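Sulfoquinovosidase (PDB 5AEG) hydrolyses sulfoquinovosyl diacylglycerides and simple sulfoquinovosides to release sulfoquinovose, probably feeding the headgroup of plant sulfolipids into bacterial sulfoglycolysis. Local coordinates at residues 27-32 with 101-106; 119-124 with 224-229; 517-522 with 653-658. One frame throughout, in Å; residues are numbered along the deposited sequence.

Contact 1. Residues 27-32 with 101-106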
loop_
_atom_site.group_PDB
_atom_site.type_symbol
_atom_site.label_atom_id
_atom_site.label_comp_id
_atom_site.label_asym_id
_atom_site.label_seq_id
_atom_site.Cartn_x
_atom_site.Cartn_y
_atom_site.Cartn_z
ATOM N N ARG A 27 26.930 -5.334 -11.932
ATOM C CA ARG A 27 25.903 -6.366 -11.757
ATOM C C ARG A 27 25.582 -6.980 -13.138
ATOM O O ARG A 27 25.338 -6.254 -14.075
ATOM C CB ARG A 27 24.600 -5.643 -11.288
ATOM C CG ARG A 27 24.563 -5.216 -9.854
ATOM C CD ARG A 27 25.515 -4.126 -9.453
ATOM N NE ARG A 27 25.141 -3.526 -8.158
ATOM C CZ ARG A 27 25.724 -2.453 -7.613
ATOM N NH1 ARG A 27 26.724 -1.835 -8.217
ATOM N NH2 ARG A 27 25.260 -1.958 -6.482
ATOM N N LEU A 28 25.575 -8.278 -13.225
ATOM C CA LEU A 28 25.186 -8.944 -14.414
ATOM C C LEU A 28 23.637 -8.838 -14.521
ATOM O O LEU A 28 22.957 -9.383 -13.685
ATOM C CB LEU A 28 25.577 -10.401 -14.312
ATOM C CG LEU A 28 25.184 -11.316 -15.492
ATOM C CD1 LEU A 28 25.849 -10.794 -16.755
ATOM C CD2 LEU A 28 25.470 -12.758 -15.308
ATOM N N ILE A 29 23.154 -8.121 -15.520
ATOM C CA ILE A 29 21.715 -7.838 -15.783
ATOM C C ILE A 29 21.089 -8.772 -16.828
ATOM O O ILE A 29 20.011 -9.343 -16.553
ATOM C CB ILE A 29 21.485 -6.349 -16.162
ATOM C CG1 ILE A 29 21.866 -5.373 -15.019
ATOM C CG2 ILE A 29 20.026 -6.049 -16.485
ATOM C CD1 ILE A 29 21.195 -5.522 -13.648
ATOM N N LEU A 30 21.767 -8.970 -17.995
ATOM C CA LEU A 30 21.280 -9.852 -19.084
ATOM C C LEU A 30 22.372 -10.783 -19.581
ATOM O O LEU A 30 23.545 -10.354 -19.691
ATOM C CB LEU A 30 20.845 -9.020 -20.282
ATOM C CG LEU A 30 19.839 -7.913 -20.124
ATOM C CD1 LEU A 30 19.693 -7.091 -21.400
ATOM C CD2 LEU A 30 18.476 -8.513 -19.764
ATOM N N THR A 31 22.034 -12.048 -19.799
ATOM C CA THR A 31 22.866 -12.978 -20.562
ATOM C C THR A 31 21.944 -13.671 -21.539
ATOM O O THR A 31 20.813 -13.958 -21.209
ATOM C CB THR A 31 23.407 -14.115 -19.751
ATOM O OG1 THR A 31 22.293 -14.778 -19.172
ATOM C CG2 THR A 31 24.219 -13.600 -18.677
ATOM N N HIS A 32 22.446 -13.921 -22.735
ATOM C CA HIS A 32 21.662 -14.451 -23.864
ATOM C C HIS A 32 22.573 -15.311 -24.710
ATOM O O HIS A 32 23.645 -14.854 -25.094
ATOM C CB HIS A 32 21.190 -13.323 -24.771
ATOM C CG HIS A 32 20.501 -13.795 -26.011
ATOM N ND1 HIS A 32 19.152 -14.095 -26.045
ATOM C CD2 HIS A 32 20.951 -13.999 -27.272
ATOM C CE1 HIS A 32 18.804 -14.488 -27.260
ATOM N NE2 HIS A 32 19.873 -14.428 -28.028
ATOM N N GLY A 101 21.563 8.877 -15.609
ATOM C CA GLY A 101 22.522 7.715 -15.522
ATOM C C GLY A 101 21.927 6.360 -15.123
ATOM O O GLY A 101 22.649 5.408 -14.714
ATOM N N ARG A 102 20.587 6.283 -15.171
ATOM C CA ARG A 102 19.925 5.027 -14.976
ATOM C C ARG A 102 20.087 4.176 -16.205
ATOM O O ARG A 102 20.020 4.659 -17.342
ATOM C CB ARG A 102 18.426 5.251 -14.767
ATOM C CG ARG A 102 18.076 6.247 -13.698
ATOM C CD ARG A 102 16.625 6.092 -13.198
ATOM N NE ARG A 102 16.309 7.195 -12.266
ATOM C CZ ARG A 102 16.002 8.457 -12.594
ATOM N NH1 ARG A 102 15.915 8.812 -13.849
ATOM N NH2 ARG A 102 15.717 9.380 -11.648
ATOM N N LEU A 103 20.269 2.904 -16.014
ATOM C CA LEU A 103 20.104 1.999 -17.117
ATOM C C LEU A 103 18.664 2.006 -17.641
ATOM O O LEU A 103 17.739 1.753 -16.872
ATOM C CB LEU A 103 20.574 0.660 -16.717
ATOM C CG LEU A 103 20.314 -0.439 -17.755
ATOM C CD1 LEU A 103 21.138 -0.161 -19.023
ATOM C CD2 LEU A 103 20.542 -1.804 -17.253
ATOM N N LEU A 104 18.441 2.349 -18.923
ATOM C CA LEU A 104 17.103 2.293 -19.603
ATOM C C LEU A 104 17.055 1.141 -20.623
ATOM O O LEU A 104 17.952 1.092 -21.526
ATOM C CB LEU A 104 16.837 3.617 -20.287
ATOM C CG LEU A 104 15.564 3.859 -21.084
ATOM C CD1 LEU A 104 14.387 3.720 -20.130
ATOM C CD2 LEU A 104 15.539 5.243 -21.754
ATOM N N LEU A 105 16.135 0.135 -20.442
ATOM C CA LEU A 105 15.892 -0.915 -21.442
ATOM C C LEU A 105 14.561 -0.662 -22.077
ATOM O O LEU A 105 13.539 -0.509 -21.386
ATOM C CB LEU A 105 15.925 -2.330 -20.867
ATOM C CG LEU A 105 17.132 -2.810 -20.089
ATOM C CD1 LEU A 105 16.944 -4.316 -19.796
ATOM C CD2 LEU A 105 18.431 -2.581 -20.841
ATOM N N GLU A 106 14.536 -0.571 -23.400
ATOM C CA GLU A 106 13.302 -0.257 -24.111
ATOM C C GLU A 106 13.053 -1.361 -25.125
ATOM O O GLU A 106 13.779 -1.466 -26.137
ATOM C CB GLU A 106 13.404 1.087 -24.826
ATOM C CG GLU A 106 13.402 2.298 -23.932
ATOM C CD GLU A 106 13.888 3.527 -24.689
ATOM O OE1 GLU A 106 15.052 3.512 -25.146
ATOM O OE2 GLU A 106 13.109 4.466 -24.850
#
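Leu30 and Ile29 meet Leu105 and Leu103 in two methyl-to-methyl contacts between two facing strands. The side chain of Leu30 leaves the backbone toward strand 103-106. CB and CG serve as its stem, with CG anti to the carbonyl carbon (chi1 -54°), and the two methyls part beyond them: CD1 ends 4.2 Å from Leu105 CD1, while CD2 goes to Leu121. One residue earlier, Ile29 uses its short branch: CG2 stands 4.3 Å from Leu103 CD2. Consecutive residues of a regular strand would point to opposite faces. Here Ile29 and Leu30 both face Leu22 in a classic beta bulge, and both side chains point toward strand 103-109, which faces them. The backbones stay 10.1 Å apart at Ile29 CA and Leu103 CA, so side chains alone span the distance, and every touching group is apolar. Outside the contact, Ile29 also touches Phe24 and bonds through its backbone to Ala122. Methyl-to-methyl packing of this kind, between facing layers, is that of a beta-sandwich core, here in the galactose mutarotase-like N-terminal region of a family 31 glycoside hydrolase.

Contact 2. Residues 119-124 with 224-229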
loop_
_atom_site.group_PDB
_atom_site.type_symbol
_atom_site.label_atom_id
_atom_site.label_comp_id
_atom_site.label_asym_id
_atom_site.label_seq_id
_atom_site.Cartn_x
_atom_site.Cartn_y
_atom_site.Cartn_z
ATOM N N LEU A 119 10.822 -11.676 -20.285
ATOM C CA LEU A 119 12.197 -11.283 -20.256
ATOM C C LEU A 119 12.844 -11.814 -19.022
ATOM O O LEU A 119 12.299 -11.610 -17.934
ATOM C CB LEU A 119 12.269 -9.770 -20.277
ATOM C CG LEU A 119 13.666 -9.142 -20.110
ATOM C CD1 LEU A 119 14.529 -9.302 -21.382
ATOM C CD2 LEU A 119 13.539 -7.655 -19.806
ATOM N N ARG A 120 13.986 -12.502 -19.176
ATOM C CA ARG A 120 14.795 -12.973 -18.053
ATOM C C ARG A 120 15.963 -12.039 -17.745
ATOM O O ARG A 120 16.788 -11.627 -18.609
ATOM C CB ARG A 120 15.264 -14.443 -18.182
ATOM C CG ARG A 120 14.181 -15.436 -18.484
ATOM C CD ARG A 120 14.661 -16.850 -18.538
ATOM N NE ARG A 120 13.527 -17.742 -18.567
ATOM C CZ ARG A 120 13.659 -19.066 -18.638
ATOM N NH1 ARG A 120 14.848 -19.615 -18.725
ATOM N NH2 ARG A 120 12.611 -19.842 -18.640
ATOM N N LEU A 121 16.041 -11.703 -16.471
ATOM C CA LEU A 121 17.123 -11.022 -15.885
ATOM C C LEU A 121 18.030 -11.986 -15.144
ATOM O O LEU A 121 17.599 -12.887 -14.441
ATOM C CB LEU A 121 16.649 -9.916 -14.909
ATOM C CG LEU A 121 15.632 -8.914 -15.450
ATOM C CD1 LEU A 121 15.302 -7.924 -14.338
ATOM C CD2 LEU A 121 16.159 -8.172 -16.643
ATOM N N ALA A 122 19.342 -11.832 -15.311
ATOM C CA ALA A 122 20.254 -12.731 -14.659
ATOM C C ALA A 122 20.091 -12.494 -13.081
ATOM O O ALA A 122 19.844 -11.380 -12.664
ATOM C CB ALA A 122 21.683 -12.418 -15.072
ATOM N N ALA A 123 20.284 -13.532 -12.320
ATOM C CA ALA A 123 20.343 -13.456 -10.885
ATOM C C ALA A 123 21.266 -14.446 -10.264
ATOM O O ALA A 123 21.646 -15.399 -10.912
ATOM C CB ALA A 123 18.928 -13.719 -10.336
ATOM N N GLN A 124 21.478 -14.321 -8.937
ATOM C CA GLN A 124 22.240 -15.332 -8.159
ATOM C C GLN A 124 21.360 -16.043 -7.167
ATOM O O GLN A 124 20.448 -15.431 -6.613
ATOM C CB GLN A 124 23.387 -14.707 -7.379
ATOM C CG GLN A 124 24.392 -13.892 -8.197
ATOM C CD GLN A 124 25.202 -12.892 -7.303
ATOM O OE1 GLN A 124 24.750 -12.394 -6.168
ATOM N NE2 GLN A 124 26.394 -12.577 -7.783
ATOM N N LEU A 224 11.976 -0.588 -18.943
ATOM C CA LEU A 224 12.499 -0.900 -17.611
ATOM C C LEU A 224 13.668 0.042 -17.283
ATOM O O LEU A 224 14.510 0.303 -18.136
ATOM C CB LEU A 224 13.046 -2.325 -17.570
ATOM C CG LEU A 224 12.142 -3.452 -18.026
ATOM C CD1 LEU A 224 12.205 -3.631 -19.557
ATOM C CD2 LEU A 224 12.476 -4.743 -17.292
ATOM N N ARG A 225 13.762 0.483 -16.047
ATOM C CA ARG A 225 14.852 1.372 -15.615
ATOM C C ARG A 225 15.485 0.770 -14.413
ATOM O O ARG A 225 14.782 0.217 -13.563
ATOM C CB ARG A 225 14.303 2.694 -15.163
ATOM C CG ARG A 225 13.978 3.687 -16.273
ATOM C CD ARG A 225 13.061 4.779 -15.680
ATOM N NE ARG A 225 11.973 5.055 -16.584
ATOM C CZ ARG A 225 12.123 5.773 -17.677
ATOM N NH1 ARG A 225 13.295 6.327 -17.933
ATOM N NH2 ARG A 225 11.111 5.941 -18.487
ATOM N N PHE A 226 16.813 0.894 -14.310
ATOM C CA PHE A 226 17.579 0.355 -13.168
ATOM C C PHE A 226 18.527 1.420 -12.634
ATOM O O PHE A 226 19.049 2.311 -13.417
ATOM C CB PHE A 226 18.429 -0.845 -13.512
ATOM C CG PHE A 226 17.726 -1.981 -14.156
ATOM C CD1 PHE A 226 17.235 -1.876 -15.448
ATOM C CD2 PHE A 226 17.610 -3.197 -13.499
ATOM C CE1 PHE A 226 16.645 -2.935 -16.053
ATOM C CE2 PHE A 226 17.028 -4.278 -14.105
ATOM C CZ PHE A 226 16.529 -4.138 -15.402
ATOM N N GLU A 227 18.719 1.435 -11.313
ATOM C CA GLU A 227 19.848 2.192 -10.723
ATOM C C GLU A 227 20.410 1.343 -9.653
ATOM O O GLU A 227 19.685 0.577 -9.015
ATOM C CB GLU A 227 19.480 3.479 -10.081
ATOM C CG GLU A 227 19.415 4.677 -10.918
ATOM C CD GLU A 227 19.145 5.947 -10.126
ATOM O OE1 GLU A 227 17.953 6.200 -9.808
ATOM O OE2 GLU A 227 20.096 6.757 -9.954
ATOM N N CYS A 228 21.708 1.530 -9.378
ATOM C CA CYS A 228 22.404 0.861 -8.304
ATOM C C CYS A 228 22.784 1.884 -7.224
ATOM O O CYS A 228 22.680 3.103 -7.415
ATOM C CB CYS A 228 23.701 0.207 -8.789
ATOM S SG CYS A 228 23.521 -1.006 -10.091
ATOM N N ALA A 229 23.167 1.347 -6.068
ATOM C CA ALA A 229 23.716 2.159 -5.007
ATOM C C ALA A 229 24.547 1.329 -4.059
ATOM O O ALA A 229 24.522 0.097 -4.078
ATOM C CB ALA A 229 22.607 3.003 -4.305
#
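Leu119 with Leu224, and Leu121 with Phe226, join two layers of the beta sandwich in the galactose mutarotase-like N-terminal region. The facing strands run in nearly the same direction, and a step of two residues along both leads from the first pair to the second. Leu119 and Leu224 reach tip to tip, with CD2 of Leu119 4.0 Å from CD2 of Leu224. They arrive by different torsions: Leu119 has CG anti to the backbone N (chi1 174°), whereas Leu224 has CG anti to the carbonyl carbon (chi1 -53°). The second pair approaches from opposite directions, and Leu121 brings a methyl up to the edge of the Phe226 ring, near its plane, and not over a face. The spacing is that of two stacked layers, 10.7 Å between Leu119 CA and Leu224 CA, and side chains alone bridge it.

A second shell backs these four residues. Leu215 touches both Leu121 and Leu224, and Ile29 packs on Phe226. Backbone bonds set the strands themselves: Leu119 pairs with Leu215, Leu121 with His213, and Phe226 with Leu103. The alternate residues Arg120 and Arg225 find polar partners outside the apolar seam. Arg120 makes a salt bridge to Glu214 and a cation-pi contact with Tyr212, and Arg225 makes a salt bridge to Asp198. At the centre of the second pair, Leu121 CD1 sits almost evenly against two ring carbons, 4.0 Å from Phe226 CE2 and 4.1 Å from Phe226 CZ.

Contact 3. Residues 517-522 with 653-658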
loop_
_atom_site.group_PDB
_atom_site.type_symbol
_atom_site.label_atom_id
_atom_site.label_comp_id
_atom_site.label_asym_id
_atom_site.label_seq_id
_atom_site.Cartn_x
_atom_site.Cartn_y
_atom_site.Cartn_z
ATOM N N SER A 517 -12.001 -9.540 19.424
ATOM C CA SER A 517 -11.903 -9.612 20.917
ATOM C C SER A 517 -11.284 -8.315 21.484
ATOM O O SER A 517 -10.585 -7.492 20.794
ATOM C CB SER A 517 -11.085 -10.841 21.304
ATOM O OG SER A 517 -9.738 -10.683 20.909
ATOM N N LYS A 518 -11.542 -8.134 22.771
ATOM C CA LYS A 518 -10.797 -7.141 23.519
ATOM C C LYS A 518 -9.299 -7.360 23.421
ATOM O O LYS A 518 -8.572 -6.382 23.225
ATOM C CB LYS A 518 -11.198 -7.219 24.989
ATOM C CG LYS A 518 -10.509 -6.223 25.914
ATOM C CD LYS A 518 -11.262 -6.276 27.259
ATOM C CE LYS A 518 -10.412 -5.720 28.396
ATOM N NZ LYS A 518 -11.206 -5.845 29.713
ATOM N N GLU A 519 -8.847 -8.582 23.578
ATOM C CA GLU A 519 -7.438 -8.882 23.522
ATOM C C GLU A 519 -6.840 -8.436 22.167
ATOM O O GLU A 519 -5.775 -7.825 22.149
ATOM C CB GLU A 519 -7.165 -10.354 23.749
ATOM C CG GLU A 519 -5.703 -10.727 23.800
ATOM C CD GLU A 519 -5.447 -12.194 23.744
ATOM O OE1 GLU A 519 -6.390 -12.939 23.824
ATOM O OE2 GLU A 519 -4.266 -12.620 23.684
ATOM N N LEU A 520 -7.520 -8.736 21.054
ATOM C CA LEU A 520 -7.023 -8.284 19.699
ATOM C C LEU A 520 -6.966 -6.764 19.604
ATOM O O LEU A 520 -5.967 -6.212 19.145
ATOM C CB LEU A 520 -7.846 -8.937 18.584
ATOM C CG LEU A 520 -7.345 -8.603 17.173
ATOM C CD1 LEU A 520 -5.916 -9.145 17.012
ATOM C CD2 LEU A 520 -8.297 -9.264 16.147
ATOM N N LEU A 521 -8.012 -6.053 20.061
ATOM C CA LEU A 521 -8.008 -4.647 20.031
ATOM C C LEU A 521 -6.806 -4.073 20.794
ATOM O O LEU A 521 -6.164 -3.166 20.326
ATOM C CB LEU A 521 -9.296 -4.050 20.636
ATOM C CG LEU A 521 -9.478 -2.561 20.507
ATOM C CD1 LEU A 521 -9.611 -2.136 19.016
ATOM C CD2 LEU A 521 -10.742 -2.094 21.231
ATOM N N LEU A 522 -6.561 -4.559 21.998
ATOM C CA LEU A 522 -5.502 -4.032 22.858
ATOM C C LEU A 522 -4.115 -4.353 22.334
ATOM O O LEU A 522 -3.253 -3.469 22.337
ATOM C CB LEU A 522 -5.668 -4.533 24.314
ATOM C CG LEU A 522 -7.020 -4.173 24.964
ATOM C CD1 LEU A 522 -6.937 -4.358 26.464
ATOM C CD2 LEU A 522 -7.557 -2.817 24.684
ATOM N N ALA A 653 5.849 -10.161 27.697
ATOM C CA ALA A 653 5.126 -9.274 26.812
ATOM C C ALA A 653 3.637 -9.196 27.199
ATOM O O ALA A 653 2.726 -9.621 26.402
ATOM C CB ALA A 653 5.306 -9.749 25.343
ATOM N N PRO A 654 3.360 -8.720 28.411
ATOM C CA PRO A 654 1.921 -8.540 28.672
ATOM C C PRO A 654 1.360 -7.395 27.810
ATOM O O PRO A 654 2.135 -6.523 27.320
ATOM C CB PRO A 654 1.888 -8.178 30.163
ATOM C CG PRO A 654 3.198 -7.507 30.416
ATOM C CD PRO A 654 4.207 -8.180 29.513
ATOM N N ILE A 655 0.028 -7.340 27.696
ATOM C CA ILE A 655 -0.632 -6.240 26.983
ATOM C C ILE A 655 -0.230 -4.925 27.616
ATOM O O ILE A 655 -0.164 -4.784 28.853
ATOM C CB ILE A 655 -2.159 -6.468 26.993
ATOM C CG1 ILE A 655 -2.518 -7.603 26.016
ATOM C CG2 ILE A 655 -2.889 -5.221 26.631
ATOM C CD1 ILE A 655 -3.818 -8.253 26.321
ATOM N N GLY A 656 0.117 -3.953 26.815
ATOM C CA GLY A 656 0.582 -2.635 27.267
ATOM C C GLY A 656 2.140 -2.519 27.384
ATOM O O GLY A 656 2.677 -1.412 27.565
ATOM N N LYS A 657 2.832 -3.650 27.337
ATOM C CA LYS A 657 4.332 -3.706 27.333
ATOM C C LYS A 657 4.810 -4.508 26.108
ATOM O O LYS A 657 5.370 -5.592 26.226
ATOM C CB LYS A 657 4.808 -4.319 28.647
ATOM C CG LYS A 657 4.441 -3.435 29.799
ATOM C CD LYS A 657 4.854 -3.969 31.160
ATOM C CE LYS A 657 4.288 -3.017 32.201
ATOM N NZ LYS A 657 4.910 -3.353 33.493
ATOM N N PRO A 658 4.580 -3.940 24.912
ATOM C CA PRO A 658 4.888 -4.660 23.661
ATOM C C PRO A 658 6.418 -4.832 23.535
ATOM O O PRO A 658 7.183 -4.113 24.189
ATOM C CB PRO A 658 4.433 -3.733 22.585
ATOM C CG PRO A 658 4.284 -2.381 23.205
ATOM C CD PRO A 658 3.890 -2.704 24.641
#
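Ile655 lies against Glu519 and Leu522 on the first turns of helix 518-528, at the tip of a loop from the C-terminal domain. Entering that loop, Ala653 gives its carbonyl O to Arg523 NH1. Pro654 then opens a type II beta turn that closes at Lys657, whose N donates to Pro654 O at 3.0 Å. Ile655 is the second residue of this turn, and its side chain points at the helix. A chi1 of -74° sets CG1 anti to the carbonyl carbon and CG2 anti to the backbone N, so the two branches reach different helix residues. CG2 presses on Leu522: it is 3.7 Å from Leu522 CB and 4.1 Å from Leu522 CD1. The other branch ends in CD1, 4.0 Å from Glu519 CG, so the isoleucine meets the aliphatic part of the glutamate. Both helix side chains cross that of Ile655 at about a right angle. The Glu519 carboxylate is held by another part of the chain, OE2 accepting from Gly622 N. Gly656 takes the third position of the turn with a positive phi of 94°. Its N donates to Asp526 and its O accepts from Arg560. Pro658 packs on Asp526 as the chain leaves. The loop, linking strands 647-652 and 660-663, thus sits on helix 518-528 of the catalytic barrel domain, with helix 552-567 alongside, where His557 touches Ile655.

Contacts 1 and 2 are buried and belong to one hydrophobic interior; their centres are 6 Å apart. Strands 103-109 and 221-228 are direct neighbours, probably hydrogen-bonded at Leu105 N to Leu224 O (2.8 Å), while 27-32 and 116-122 face them from the other layer. Both rest on apolar side chains, methyl to methyl in contact 1, with an aromatic edge added in contact 2. Contact 3 has its centre about 49 Å from the centre of contact 1 and about 43 Å from that of contact 2. Only partly buried, it joins a barrel-domain helix to a C-terminal-domain loop, and hydrogen bonds from the loop backbone to arginines and an aspartate lie beside its apolar centre.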